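Local coordinates for 3-alpha-hydroxysteroid dehydrogenase (Pseudomonas sp., PDB 2DKN), which catalyses the reversible, NAD-dependent oxidation of the 3-alpha-hydroxyl group of steroids to a ketone, as a Rossmann-fold member of the short-chain dehydrogenase family, at residues Val85-Val90 against Lys157-Cys162; Ser114-Gln119 against Leu151-Ser156; Gly184-Pro189 against Arg213-Arg218. All coordinates share one frame; numbering follows the deposited sequence.

Following the chain from its N terminus, interaction 1 opens on helix 79-102 and closes 67 residues later on helix 149-166, joining two helices that pack side by side. Interaction 2 lies wholly within that loop: it opens just after strand 108-112, at 114-119, and closes on the preceding turns of the same helix 149-166. The two contacts touch, with Lys-157 CG against Ser-114 CB. Interaction 3 comes later in series, closing a short loop between the segment after strand 177-183 and the start of helix 217-228. Its centre is about 17 Å from that of interaction 2, yet Ile-115 packs on Gly-184. All three meet the NADH.

Interaction 1: residues Val85-Val90 against Lys157-Cys162. With NAI (1,4-dihydronicotinamide adenine dinucleotide), chain C.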
loop_
_atom_site.group_PDB
_atom_site.type_symbol
_atom_site.label_atom_id
_atom_site.label_comp_id
_atom_site.label_asym_id
_atom_site.label_seq_id
_atom_site.Cartn_x
_atom_site.Cartn_y
_atom_site.Cartn_z
ATOM N N VAL A 85 -21.300 -6.488 -9.108
ATOM C CA VAL A 85 -20.155 -7.388 -8.907
ATOM C C VAL A 85 -19.082 -6.701 -8.073
ATOM O O VAL A 85 -18.632 -7.248 -7.072
ATOM C CB VAL A 85 -19.520 -7.879 -10.236
ATOM C CG1 VAL A 85 -18.458 -8.938 -9.929
ATOM C CG2 VAL A 85 -20.556 -8.488 -11.103
ATOM N N ASN A 86 -18.663 -5.508 -8.489
ATOM C CA ASN A 86 -17.497 -4.888 -7.864
ATOM C C ASN A 86 -17.735 -4.446 -6.437
ATOM O O ASN A 86 -16.786 -4.397 -5.633
ATOM C CB ASN A 86 -16.991 -3.692 -8.667
ATOM C CG ASN A 86 -16.394 -4.098 -10.005
ATOM O OD1 ASN A 86 -16.383 -5.275 -10.348
ATOM N ND2 ASN A 86 -15.880 -3.117 -10.760
ATOM N N TYR A 87 -18.973 -4.056 -6.135
ATOM C CA TYR A 87 -19.298 -3.692 -4.764
ATOM C C TYR A 87 -19.980 -4.843 -4.012
ATOM O O TYR A 87 -19.430 -5.361 -3.029
ATOM C CB TYR A 87 -20.157 -2.424 -4.664
ATOM C CG TYR A 87 -20.249 -1.963 -3.233
ATOM C CD1 TYR A 87 -19.267 -1.132 -2.677
ATOM C CD2 TYR A 87 -21.285 -2.393 -2.414
ATOM C CE1 TYR A 87 -19.337 -0.725 -1.347
ATOM C CE2 TYR A 87 -21.355 -1.999 -1.097
ATOM C CZ TYR A 87 -20.388 -1.173 -0.565
ATOM O OH TYR A 87 -20.486 -0.796 0.766
ATOM N N PHE A 88 -21.156 -5.243 -4.476
ATOM C CA PHE A 88 -21.979 -6.187 -3.725
ATOM C C PHE A 88 -21.469 -7.625 -3.773
ATOM O O PHE A 88 -21.658 -8.380 -2.811
ATOM C CB PHE A 88 -23.462 -6.056 -4.123
ATOM C CG PHE A 88 -24.071 -4.770 -3.658
ATOM C CD1 PHE A 88 -24.466 -4.625 -2.331
ATOM C CD2 PHE A 88 -24.171 -3.681 -4.516
ATOM C CE1 PHE A 88 -24.982 -3.421 -1.887
ATOM C CE2 PHE A 88 -24.707 -2.477 -4.077
ATOM C CZ PHE A 88 -25.105 -2.350 -2.773
ATOM N N GLY A 89 -20.798 -8.016 -4.860
ATOM C CA GLY A 89 -20.113 -9.329 -4.883
ATOM C C GLY A 89 -18.977 -9.451 -3.852
ATOM O O GLY A 89 -18.573 -10.549 -3.451
ATOM N N VAL A 90 -18.417 -8.310 -3.473
ATOM C CA VAL A 90 -17.411 -8.244 -2.428
ATOM C C VAL A 90 -18.095 -8.175 -1.062
ATOM O O VAL A 90 -17.838 -8.993 -0.164
ATOM C CB VAL A 90 -16.502 -6.996 -2.599
ATOM C CG1 VAL A 90 -15.552 -6.851 -1.385
ATOM C CG2 VAL A 90 -15.736 -7.068 -3.939
ATOM N N LYS A 157 -15.317 1.024 -7.099
ATOM C CA LYS A 157 -13.998 0.792 -6.519
ATOM C C LYS A 157 -13.753 1.758 -5.359
ATOM O O LYS A 157 -13.226 1.367 -4.304
ATOM C CB LYS A 157 -12.900 0.878 -7.600
ATOM C CG LYS A 157 -12.961 -0.281 -8.565
ATOM C CD LYS A 157 -12.718 -1.620 -7.862
ATOM C CE LYS A 157 -12.486 -2.754 -8.865
ATOM N NZ LYS A 157 -12.167 -4.060 -8.151
ATOM N N TYR A 158 -14.193 3.005 -5.526
ATOM C CA TYR A 158 -14.161 3.962 -4.433
ATOM C C TYR A 158 -14.971 3.444 -3.237
ATOM O O TYR A 158 -14.463 3.371 -2.119
ATOM C CB TYR A 158 -14.651 5.355 -4.867
ATOM C CG TYR A 158 -14.724 6.314 -3.697
ATOM C CD1 TYR A 158 -13.596 7.026 -3.295
ATOM C CD2 TYR A 158 -15.896 6.471 -2.969
ATOM C CE1 TYR A 158 -13.640 7.884 -2.207
ATOM C CE2 TYR A 158 -15.949 7.322 -1.860
ATOM C CZ TYR A 158 -14.814 8.017 -1.485
ATOM O OH TYR A 158 -14.828 8.876 -0.398
ATOM N N ALA A 159 -16.230 3.104 -3.482
ATOM C CA ALA A 159 -17.126 2.662 -2.429
ATOM C C ALA A 159 -16.593 1.440 -1.676
ATOM O O ALA A 159 -16.638 1.403 -0.443
ATOM C CB ALA A 159 -18.538 2.390 -2.990
ATOM N N VAL A 160 -16.105 0.440 -2.404
ATOM C CA VAL A 160 -15.685 -0.805 -1.751
ATOM C C VAL A 160 -14.407 -0.555 -0.936
ATOM O O VAL A 160 -14.178 -1.201 0.084
ATOM C CB VAL A 160 -15.500 -1.947 -2.794
ATOM C CG1 VAL A 160 -14.126 -1.839 -3.528
ATOM C CG2 VAL A 160 -15.695 -3.315 -2.163
ATOM N N THR A 161 -13.578 0.394 -1.381
ATOM C CA THR A 161 -12.379 0.784 -0.601
ATOM C C THR A 161 -12.767 1.476 0.704
ATOM O O THR A 161 -12.242 1.134 1.779
ATOM C CB THR A 161 -11.382 1.616 -1.478
ATOM O OG1 THR A 161 -11.049 0.851 -2.646
ATOM C CG2 THR A 161 -10.085 1.918 -0.720
ATOM N N CYS A 162 -13.714 2.415 0.612
ATOM C CA CYS A 162 -14.310 3.069 1.788
ATOM C C CYS A 162 -14.937 2.090 2.758
ATOM O O CYS A 162 -14.840 2.252 3.978
ATOM C CB CYS A 162 -15.381 4.077 1.364
ATOM S SG CYS A 162 -14.696 5.639 0.744
HETATM P PA NAI C . -9.843 -10.887 -15.068
HETATM O O1A NAI C . -11.014 -10.626 -15.923
HETATM O O2A NAI C . -8.692 -11.596 -15.675
HETATM O O5B NAI C . -10.297 -11.716 -13.774
HETATM C C5B NAI C . -11.463 -11.385 -13.078
HETATM C C4B NAI C . -12.162 -12.690 -12.721
HETATM O O4B NAI C . -13.329 -12.300 -12.022
HETATM C C3B NAI C . -12.588 -13.496 -13.946
HETATM O O3B NAI C . -12.243 -14.861 -13.811
HETATM C C2B NAI C . -14.098 -13.351 -13.894
HETATM O O2B NAI C . -14.807 -14.439 -14.446
HETATM C C1B NAI C . -14.371 -13.145 -12.401
HETATM N N9A NAI C . -15.705 -12.535 -12.317
HETATM C C8A NAI C . -16.149 -11.384 -12.938
HETATM N N7A NAI C . -17.469 -11.251 -12.655
HETATM C C5A NAI C . -17.871 -12.308 -11.890
HETATM C C6A NAI C . -19.098 -12.692 -11.334
HETATM N N6A NAI C . -20.258 -12.066 -11.623
HETATM N N1A NAI C . -19.152 -13.854 -10.588
HETATM C C2A NAI C . -18.032 -14.632 -10.393
HETATM N N3A NAI C . -16.824 -14.262 -10.939
HETATM C C4A NAI C . -16.756 -13.121 -11.686
HETATM O O3 NAI C . -9.443 -9.445 -14.491
HETATM P PN NAI C . -8.291 -9.075 -13.427
HETATM O O1N NAI C . -7.628 -10.268 -12.873
HETATM O O2N NAI C . -7.451 -8.054 -14.077
HETATM O O5D NAI C . -9.190 -8.366 -12.303
HETATM C C5D NAI C . -9.163 -8.804 -10.953
HETATM C C4D NAI C . -9.553 -7.602 -10.102
HETATM O O4D NAI C . -8.547 -6.608 -10.264
HETATM C C3D NAI C . -10.868 -6.955 -10.528
HETATM O O3D NAI C . -11.562 -6.570 -9.347
HETATM C C2D NAI C . -10.414 -5.678 -11.233
HETATM O O2D NAI C . -11.361 -4.655 -11.096
HETATM C C1D NAI C . -9.143 -5.344 -10.464
HETATM N N1N NAI C . -8.228 -4.436 -11.208
HETATM C C2N NAI C . -7.700 -4.833 -12.405
HETATM C C3N NAI C . -6.842 -3.987 -13.090
HETATM C C7N NAI C . -6.210 -4.443 -14.381
HETATM O O7N NAI C . -5.489 -3.479 -15.068
HETATM N N7N NAI C . -6.333 -5.709 -14.824
HETATM C C4N NAI C . -6.507 -2.728 -12.553
HETATM C C5N NAI C . -7.031 -2.355 -11.298
HETATM C C6N NAI C . -7.894 -3.225 -10.647
HETATM O O HOH W 1 -14.156 -4.794 -6.507
#
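Helices 79-102 and 149-166 run side by side here, the axes of 85-90 and 157-162 approaching to 8.8 Å with their N-to-C directions 29° apart. The backbones come nearest at Tyr-87 and Val-160, whose CA atoms are 5.5 Å apart. The small Ala-159 lets the Tyr-87 ring come against the backbone, and the short, branched Val-160 packs between the helices. With CG anti to the backbone N (chi1 -170°), Tyr-87 reaches across to the other helix and lays the edge of its ring against the backbone, CD1 lying 3.5 Å from Val-160 N while CE1 meets Ala-159 C. The methyl of Ala-159 fits against the same two ring carbons. One turn on, Val-90 CG1 touches Val-160 CG2 at 3.6 Å, the two branched side chains crossing at about a right angle. No direct hydrogen bond joins the segments; a water does, donating to Asn-86 O and accepting from Lys-157 NZ at 2.7 Å. The same ammonium group donates to O3D of the nicotinamide ribose at 2.8 Å, more weakly to O2D, and also to Val-112 O. Asn-86 lies beside the lysine, ND2 near CE, its OD1 held by Val-72 N. Lys-157 matches the lysine of the YxxxK motif of short-chain dehydrogenases, and its ammonium group, gripped by ribose hydroxyls, water and a carbonyl, would probably hold the ribose in place beside Tyr-153.

Interaction 2: residues Ser114-Gln119 against Leu151-Ser156. With NAI (1,4-dihydronicotinamide adenine dinucleotide), chain C.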
loop_
_atom_site.group_PDB
_atom_site.type_symbol
_atom_site.label_atom_id
_atom_site.label_comp_id
_atom_site.label_asym_id
_atom_site.label_seq_id
_atom_site.Cartn_x
_atom_site.Cartn_y
_atom_site.Cartn_z
ATOM N N SER A 114 -8.786 -0.665 -6.877
ATOM C CA SER A 114 -8.296 -0.085 -8.130
ATOM C C SER A 114 -7.865 1.348 -7.916
ATOM O O SER A 114 -8.461 2.076 -7.111
ATOM C CB SER A 114 -9.403 -0.097 -9.196
ATOM O OG SER A 114 -8.918 0.482 -10.405
ATOM N N ILE A 115 -6.836 1.765 -8.657
ATOM C CA ILE A 115 -6.433 3.149 -8.696
ATOM C C ILE A 115 -7.604 3.996 -9.231
ATOM O O ILE A 115 -7.667 5.190 -8.969
ATOM C CB ILE A 115 -5.143 3.304 -9.573
ATOM C CG1 ILE A 115 -4.541 4.693 -9.486
ATOM C CG2 ILE A 115 -5.403 2.934 -10.987
ATOM C CD1 ILE A 115 -3.135 4.732 -10.083
ATOM N N ALA A 116 -8.551 3.360 -9.932
ATOM C CA ALA A 116 -9.740 4.073 -10.424
ATOM C C ALA A 116 -10.522 4.674 -9.269
ATOM O O ALA A 116 -11.235 5.649 -9.447
ATOM C CB ALA A 116 -10.639 3.153 -11.262
ATOM N N ALA A 117 -10.367 4.106 -8.069
ATOM C CA ALA A 117 -11.011 4.664 -6.884
ATOM C C ALA A 117 -10.651 6.134 -6.634
ATOM O O ALA A 117 -11.380 6.839 -5.937
ATOM C CB ALA A 117 -10.672 3.846 -5.670
ATOM N N THR A 118 -9.510 6.570 -7.162
ATOM C CA THR A 118 -8.985 7.898 -6.870
ATOM C C THR A 118 -9.370 8.911 -7.949
ATOM O O THR A 118 -8.948 10.076 -7.891
ATOM C CB THR A 118 -7.449 7.870 -6.778
ATOM O OG1 THR A 118 -6.900 7.533 -8.058
ATOM C CG2 THR A 118 -6.996 6.815 -5.772
ATOM N N GLN A 119 -10.141 8.459 -8.934
ATOM C CA GLN A 119 -10.602 9.333 -10.010
ATOM C C GLN A 119 -11.271 10.572 -9.434
ATOM O O GLN A 119 -12.084 10.469 -8.524
ATOM C CB GLN A 119 -11.572 8.570 -10.909
ATOM C CG GLN A 119 -12.266 9.418 -11.967
ATOM C CD GLN A 119 -13.078 8.572 -12.945
ATOM O OE1 GLN A 119 -12.565 7.624 -13.546
ATOM N NE2 GLN A 119 -14.347 8.910 -13.097
ATOM N N LEU A 151 -17.677 5.370 -14.833
ATOM C CA LEU A 151 -18.112 6.039 -13.614
ATOM C C LEU A 151 -18.591 5.002 -12.632
ATOM O O LEU A 151 -18.348 5.131 -11.437
ATOM C CB LEU A 151 -19.224 7.044 -13.878
ATOM C CG LEU A 151 -18.706 8.229 -14.705
ATOM C CD1 LEU A 151 -19.850 9.128 -15.181
ATOM C CD2 LEU A 151 -17.690 9.007 -13.922
ATOM N N ALA A 152 -19.265 3.968 -13.130
ATOM C CA ALA A 152 -19.646 2.857 -12.259
ATOM C C ALA A 152 -18.410 2.109 -11.760
ATOM O O ALA A 152 -18.393 1.620 -10.626
ATOM C CB ALA A 152 -20.590 1.891 -12.980
ATOM N N TYR A 153 -17.401 1.991 -12.614
ATOM C CA TYR A 153 -16.147 1.360 -12.208
ATOM C C TYR A 153 -15.424 2.139 -11.095
ATOM O O TYR A 153 -15.101 1.586 -10.029
ATOM C CB TYR A 153 -15.235 1.165 -13.429
ATOM C CG TYR A 153 -13.998 0.372 -13.109
ATOM C CD1 TYR A 153 -14.095 -0.985 -12.883
ATOM C CD2 TYR A 153 -12.728 0.964 -13.048
ATOM C CE1 TYR A 153 -12.990 -1.754 -12.583
ATOM C CE2 TYR A 153 -11.584 0.170 -12.741
ATOM C CZ TYR A 153 -11.749 -1.180 -12.499
ATOM O OH TYR A 153 -10.687 -2.052 -12.203
ATOM N N ALA A 154 -15.187 3.428 -11.325
ATOM C CA ALA A 154 -14.573 4.277 -10.309
ATOM C C ALA A 154 -15.438 4.346 -9.059
ATOM O O ALA A 154 -14.922 4.270 -7.955
ATOM C CB ALA A 154 -14.331 5.691 -10.839
ATOM N N GLY A 155 -16.752 4.484 -9.234
ATOM C CA GLY A 155 -17.662 4.606 -8.088
ATOM C C GLY A 155 -17.611 3.334 -7.252
ATOM O O GLY A 155 -17.533 3.389 -6.039
ATOM N N SER A 156 -17.652 2.181 -7.912
ATOM C CA SER A 156 -17.739 0.922 -7.174
ATOM C C SER A 156 -16.424 0.668 -6.455
ATOM O O SER A 156 -16.416 0.177 -5.333
ATOM C CB SER A 156 -18.120 -0.243 -8.093
ATOM O OG SER A 156 -17.162 -0.443 -9.130
HETATM P PA NAI C . -9.843 -10.887 -15.068
HETATM O O1A NAI C . -11.014 -10.626 -15.923
HETATM O O2A NAI C . -8.692 -11.596 -15.675
HETATM O O5B NAI C . -10.297 -11.716 -13.774
HETATM C C5B NAI C . -11.463 -11.385 -13.078
HETATM C C4B NAI C . -12.162 -12.690 -12.721
HETATM O O4B NAI C . -13.329 -12.300 -12.022
HETATM C C3B NAI C . -12.588 -13.496 -13.946
HETATM O O3B NAI C . -12.243 -14.861 -13.811
HETATM C C2B NAI C . -14.098 -13.351 -13.894
HETATM O O2B NAI C . -14.807 -14.439 -14.446
HETATM C C1B NAI C . -14.371 -13.145 -12.401
HETATM N N9A NAI C . -15.705 -12.535 -12.317
HETATM C C8A NAI C . -16.149 -11.384 -12.938
HETATM N N7A NAI C . -17.469 -11.251 -12.655
HETATM C C5A NAI C . -17.871 -12.308 -11.890
HETATM C C6A NAI C . -19.098 -12.692 -11.334
HETATM N N6A NAI C . -20.258 -12.066 -11.623
HETATM N N1A NAI C . -19.152 -13.854 -10.588
HETATM C C2A NAI C . -18.032 -14.632 -10.393
HETATM N N3A NAI C . -16.824 -14.262 -10.939
HETATM C C4A NAI C . -16.756 -13.121 -11.686
HETATM O O3 NAI C . -9.443 -9.445 -14.491
HETATM P PN NAI C . -8.291 -9.075 -13.427
HETATM O O1N NAI C . -7.628 -10.268 -12.873
HETATM O O2N NAI C . -7.451 -8.054 -14.077
HETATM O O5D NAI C . -9.190 -8.366 -12.303
HETATM C C5D NAI C . -9.163 -8.804 -10.953
HETATM C C4D NAI C . -9.553 -7.602 -10.102
HETATM O O4D NAI C . -8.547 -6.608 -10.264
HETATM C C3D NAI C . -10.868 -6.955 -10.528
HETATM O O3D NAI C . -11.562 -6.570 -9.347
HETATM C C2D NAI C . -10.414 -5.678 -11.233
HETATM O O2D NAI C . -11.361 -4.655 -11.096
HETATM C C1D NAI C . -9.143 -5.344 -10.464
HETATM N N1N NAI C . -8.228 -4.436 -11.208
HETATM C C2N NAI C . -7.700 -4.833 -12.405
HETATM C C3N NAI C . -6.842 -3.987 -13.090
HETATM C C7N NAI C . -6.210 -4.443 -14.381
HETATM O O7N NAI C . -5.489 -3.479 -15.068
HETATM N N7N NAI C . -6.333 -5.709 -14.824
HETATM C C4N NAI C . -6.507 -2.728 -12.553
HETATM C C5N NAI C . -7.031 -2.355 -11.298
HETATM C C6N NAI C . -7.894 -3.225 -10.647
#
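The active site beside the nicotinamide is where this contact belongs, with Ser-114 and Tyr-153 both meeting the NADH and each other. Ser-114 OG lies 3.6 Å from Tyr-153 CE2, approaching the ring obliquely, and Ala-116 CB reaches the same carbon at 3.5 Å. Tyr-153 has CG anti to its backbone N (chi1 -173°), which takes the ring out from helix 149-166 to the nicotinamide ribose, where OH forms a hydrogen bond of 2.9 Å with NAI O2D. That ribose oxygen lies near the plane of the ring, at its edge. Together with Lys-157 one turn later, these two residues make up the Ser-Tyr-Lys arrangement of the short-chain dehydrogenases, in which, as in relatives, the tyrosine probably serves as the acid-base group and the serine helps to hold the substrate oxygen. A phenylalanine in place of Tyr-153 would probably leave O2D without its hydroxyl partner and the site without its likely proton-transfer group. The serine is itself fixed by an ST turn: OG accepts from Ala-116 N at 2.9 Å, with an N-H...O angle of 160°, at the start of the 3-10 turn of 115-118. Alanine suits both sides of the closest backbone approach, where the CA atoms of Ala-116 and Ala-154 stand 4.8 Å apart and Ala-154 CB rests 3.4 Å from Ala-116 O. Farther from the cofactor, Gln-119 extends its chain over Ala-154, bringing OE1 and the aliphatic CB to its methyl, and its side chain crosses that of Leu-151 at about a right angle, NE2 touching CD2 at 3.4 Å.

Interaction 3: residues Gly184-Pro189 against Arg213-Arg218; sequences GAVETP and RGSEPR. With NAI (1,4-dihydronicotinamide adenine dinucleotide), chain C.
Val-186 and Ser-215 form a single beta bridge between the loop after strand 177-183 of the Rossmann sheet and the lead-in to helix 217-228, and the loop side of this bridge holds the nicotinamide. Val-186 N donates to the carboxamide O7N at 2.7 Å, and Val-186 O accepts from N7N, so the backbone reads both ends of the amide. Thr-188 OG1, set between its backbone N and carbonyl carbon (chi1 79°), donates to the phosphate oxygen O2N at 2.6 Å; the residue is also the N-cap of helix 189-196. Across the bridge, Ser-215 N gives Ala-185 O a nearly straight bond of 2.9 Å (174° at the hydrogen), while Glu-187 N returns a weak one to Ser-215 O. One methyl of Val-186, CG1, turns to the second segment and lies 3.7 Å from Pro-217 CA; a branched apolar side chain suits this seat between cofactor and helix start. Pro-217, a residue that fits the first turn of a helix, sets CD against Glu-187 O at 3.4 Å, and its ring also meets Ala-16 of helix 12-23. Gly-214 suits its place beside the carboxylate of Glu-187, for a beta carbon there would run into OE1. A water completes this end of the contact, donating to Glu-187 OE1 at 2.6 Å and accepting from Gly-214 N.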
loop_
_atom_site.group_PDB
_atom_site.type_symbol
_atom_site.label_atom_id
_atom_site.label_comp_id
_atom_site.label_asym_id
_atom_site.label_seq_id
_atom_site.Cartn_x
_atom_site.Cartn_y
_atom_site.Cartn_z
ATOM N N GLY A 184 -2.741 -0.592 -10.374
ATOM C CA GLY A 184 -2.841 0.259 -11.540
ATOM C C GLY A 184 -2.989 -0.773 -12.648
ATOM O O GLY A 184 -3.547 -1.850 -12.422
ATOM N N ALA A 185 -2.527 -0.452 -13.843
ATOM C CA ALA A 185 -2.704 -1.375 -14.980
ATOM C C ALA A 185 -2.039 -2.731 -14.779
ATOM O O ALA A 185 -0.883 -2.793 -14.405
ATOM C CB ALA A 185 -2.160 -0.719 -16.241
ATOM N N VAL A 186 -2.767 -3.818 -15.031
ATOM C CA VAL A 186 -2.181 -5.138 -14.935
ATOM C C VAL A 186 -2.599 -6.091 -16.075
ATOM O O VAL A 186 -3.704 -5.938 -16.565
ATOM C CB VAL A 186 -2.805 -5.893 -13.689
ATOM C CG1 VAL A 186 -2.079 -7.217 -13.408
ATOM C CG2 VAL A 186 -2.870 -5.020 -12.418
ATOM N N GLU A 187 -1.733 -6.973 -16.606
ATOM C CA GLU A 187 -1.599 -7.274 -18.054
ATOM C C GLU A 187 -2.386 -8.536 -17.631
ATOM O O GLU A 187 -1.828 -9.624 -17.478
ATOM C CB GLU A 187 -0.168 -7.648 -18.406
ATOM C CG GLU A 187 0.713 -6.438 -18.611
ATOM C CD GLU A 187 0.285 -5.629 -19.820
ATOM O OE1 GLU A 187 0.769 -4.481 -19.976
ATOM O OE2 GLU A 187 -0.543 -6.135 -20.614
ATOM N N THR A 188 -3.702 -8.432 -17.459
ATOM C CA THR A 188 -4.718 -9.395 -17.861
ATOM C C THR A 188 -5.752 -9.220 -18.977
ATOM O O THR A 188 -5.757 -8.215 -19.671
ATOM C CB THR A 188 -5.592 -9.507 -16.579
ATOM O OG1 THR A 188 -6.466 -8.369 -16.512
ATOM C CG2 THR A 188 -4.697 -9.465 -15.308
ATOM N N PRO A 189 -6.628 -10.234 -19.154
ATOM C CA PRO A 189 -7.691 -10.088 -20.154
ATOM C C PRO A 189 -8.573 -8.863 -19.932
ATOM O O PRO A 189 -9.077 -8.287 -20.900
ATOM C CB PRO A 189 -8.481 -11.399 -20.018
ATOM C CG PRO A 189 -7.440 -12.376 -19.598
ATOM C CD PRO A 189 -6.648 -11.588 -18.559
ATOM N N ARG A 213 5.768 0.165 -17.568
ATOM C CA ARG A 213 5.147 -1.073 -18.009
ATOM C C ARG A 213 3.933 -1.321 -17.130
ATOM O O ARG A 213 3.783 -0.689 -16.094
ATOM C CB ARG A 213 6.138 -2.236 -17.851
ATOM C CG ARG A 213 6.576 -2.502 -16.391
ATOM C CD ARG A 213 7.513 -3.690 -16.271
ATOM N NE ARG A 213 7.953 -4.006 -14.905
ATOM C CZ ARG A 213 7.276 -4.756 -14.023
ATOM N NH1 ARG A 213 6.071 -5.224 -14.319
ATOM N NH2 ARG A 213 7.806 -5.016 -12.813
ATOM N N GLY A 214 3.087 -2.263 -17.530
ATOM C CA GLY A 214 2.019 -2.735 -16.644
ATOM C C GLY A 214 2.519 -3.818 -15.691
ATOM O O GLY A 214 3.602 -4.372 -15.888
ATOM N N SER A 215 1.724 -4.120 -14.658
ATOM C CA SER A 215 2.088 -5.159 -13.708
ATOM C C SER A 215 1.853 -6.536 -14.335
ATOM O O SER A 215 0.941 -6.706 -15.147
ATOM C CB SER A 215 1.195 -5.047 -12.458
ATOM O OG SER A 215 1.630 -5.965 -11.466
ATOM N N GLU A 216 2.608 -7.538 -13.883
ATOM C CA GLU A 216 2.212 -8.896 -14.211
ATOM C C GLU A 216 1.248 -9.294 -13.086
ATOM O O GLU A 216 1.382 -8.808 -11.956
ATOM C CB GLU A 216 3.417 -9.845 -14.312
ATOM C CG GLU A 216 4.280 -9.554 -15.544
ATOM C CD GLU A 216 3.481 -9.668 -16.848
ATOM O OE1 GLU A 216 3.509 -8.722 -17.666
ATOM O OE2 GLU A 216 2.778 -10.688 -17.047
ATOM N N PRO A 217 0.238 -10.134 -13.390
ATOM C CA PRO A 217 -0.704 -10.489 -12.325
ATOM C C PRO A 217 -0.012 -11.037 -11.078
ATOM O O PRO A 217 -0.479 -10.806 -9.976
ATOM C CB PRO A 217 -1.585 -11.576 -12.957
ATOM C CG PRO A 217 -1.347 -11.506 -14.421
ATOM C CD PRO A 217 -0.123 -10.710 -14.700
ATOM N N ARG A 218 1.071 -11.791 -11.251
ATOM C CA ARG A 218 1.777 -12.359 -10.109
ATOM C C ARG A 218 2.313 -11.264 -9.165
ATOM O O ARG A 218 2.439 -11.507 -7.965
ATOM C CB ARG A 218 2.918 -13.251 -10.597
ATOM C CG ARG A 218 3.923 -13.666 -9.544
ATOM C CD ARG A 218 3.468 -14.822 -8.708
ATOM N NE ARG A 218 4.607 -15.393 -7.988
ATOM C CZ ARG A 218 4.989 -16.664 -8.066
ATOM N NH1 ARG A 218 6.041 -17.073 -7.363
ATOM N NH2 ARG A 218 4.305 -17.527 -8.819
HETATM P PA NAI C . -9.843 -10.887 -15.068
HETATM O O1A NAI C . -11.014 -10.626 -15.923
HETATM O O2A NAI C . -8.692 -11.596 -15.675
HETATM O O5B NAI C . -10.297 -11.716 -13.774
HETATM C C5B NAI C . -11.463 -11.385 -13.078
HETATM C C4B NAI C . -12.162 -12.690 -12.721
HETATM O O4B NAI C . -13.329 -12.300 -12.022
HETATM C C3B NAI C . -12.588 -13.496 -13.946
HETATM O O3B NAI C . -12.243 -14.861 -13.811
HETATM C C2B NAI C . -14.098 -13.351 -13.894
HETATM O O2B NAI C . -14.807 -14.439 -14.446
HETATM C C1B NAI C . -14.371 -13.145 -12.401
HETATM N N9A NAI C . -15.705 -12.535 -12.317
HETATM C C8A NAI C . -16.149 -11.384 -12.938
HETATM N N7A NAI C . -17.469 -11.251 -12.655
HETATM C C5A NAI C . -17.871 -12.308 -11.890
HETATM C C6A NAI C . -19.098 -12.692 -11.334
HETATM N N6A NAI C . -20.258 -12.066 -11.623
HETATM N N1A NAI C . -19.152 -13.854 -10.588
HETATM C C2A NAI C . -18.032 -14.632 -10.393
HETATM N N3A NAI C . -16.824 -14.262 -10.939
HETATM C C4A NAI C . -16.756 -13.121 -11.686
HETATM O O3 NAI C . -9.443 -9.445 -14.491
HETATM P PN NAI C . -8.291 -9.075 -13.427
HETATM O O1N NAI C . -7.628 -10.268 -12.873
HETATM O O2N NAI C . -7.451 -8.054 -14.077
HETATM O O5D NAI C . -9.190 -8.366 -12.303
HETATM C C5D NAI C . -9.163 -8.804 -10.953
HETATM C C4D NAI C . -9.553 -7.602 -10.102
HETATM O O4D NAI C . -8.547 -6.608 -10.264
HETATM C C3D NAI C . -10.868 -6.955 -10.528
HETATM O O3D NAI C . -11.562 -6.570 -9.347
HETATM C C2D NAI C . -10.414 -5.678 -11.233
HETATM O O2D NAI C . -11.361 -4.655 -11.096
HETATM C C1D NAI C . -9.143 -5.344 -10.464
HETATM N N1N NAI C . -8.228 -4.436 -11.208
HETATM C C2N NAI C . -7.700 -4.833 -12.405
HETATM C C3N NAI C . -6.842 -3.987 -13.090
HETATM C C7N NAI C . -6.210 -4.443 -14.381
HETATM O O7N NAI C . -5.489 -3.479 -15.068
HETATM N N7N NAI C . -6.333 -5.709 -14.824
HETATM C C4N NAI C . -6.507 -2.728 -12.553
HETATM C C5N NAI C . -7.031 -2.355 -11.298
HETATM C C6N NAI C . -7.894 -3.225 -10.647
HETATM O O HOH W 2 3.296 -3.886 -19.689
HETATM O O HOH W 3 0.387 -11.371 -18.407
#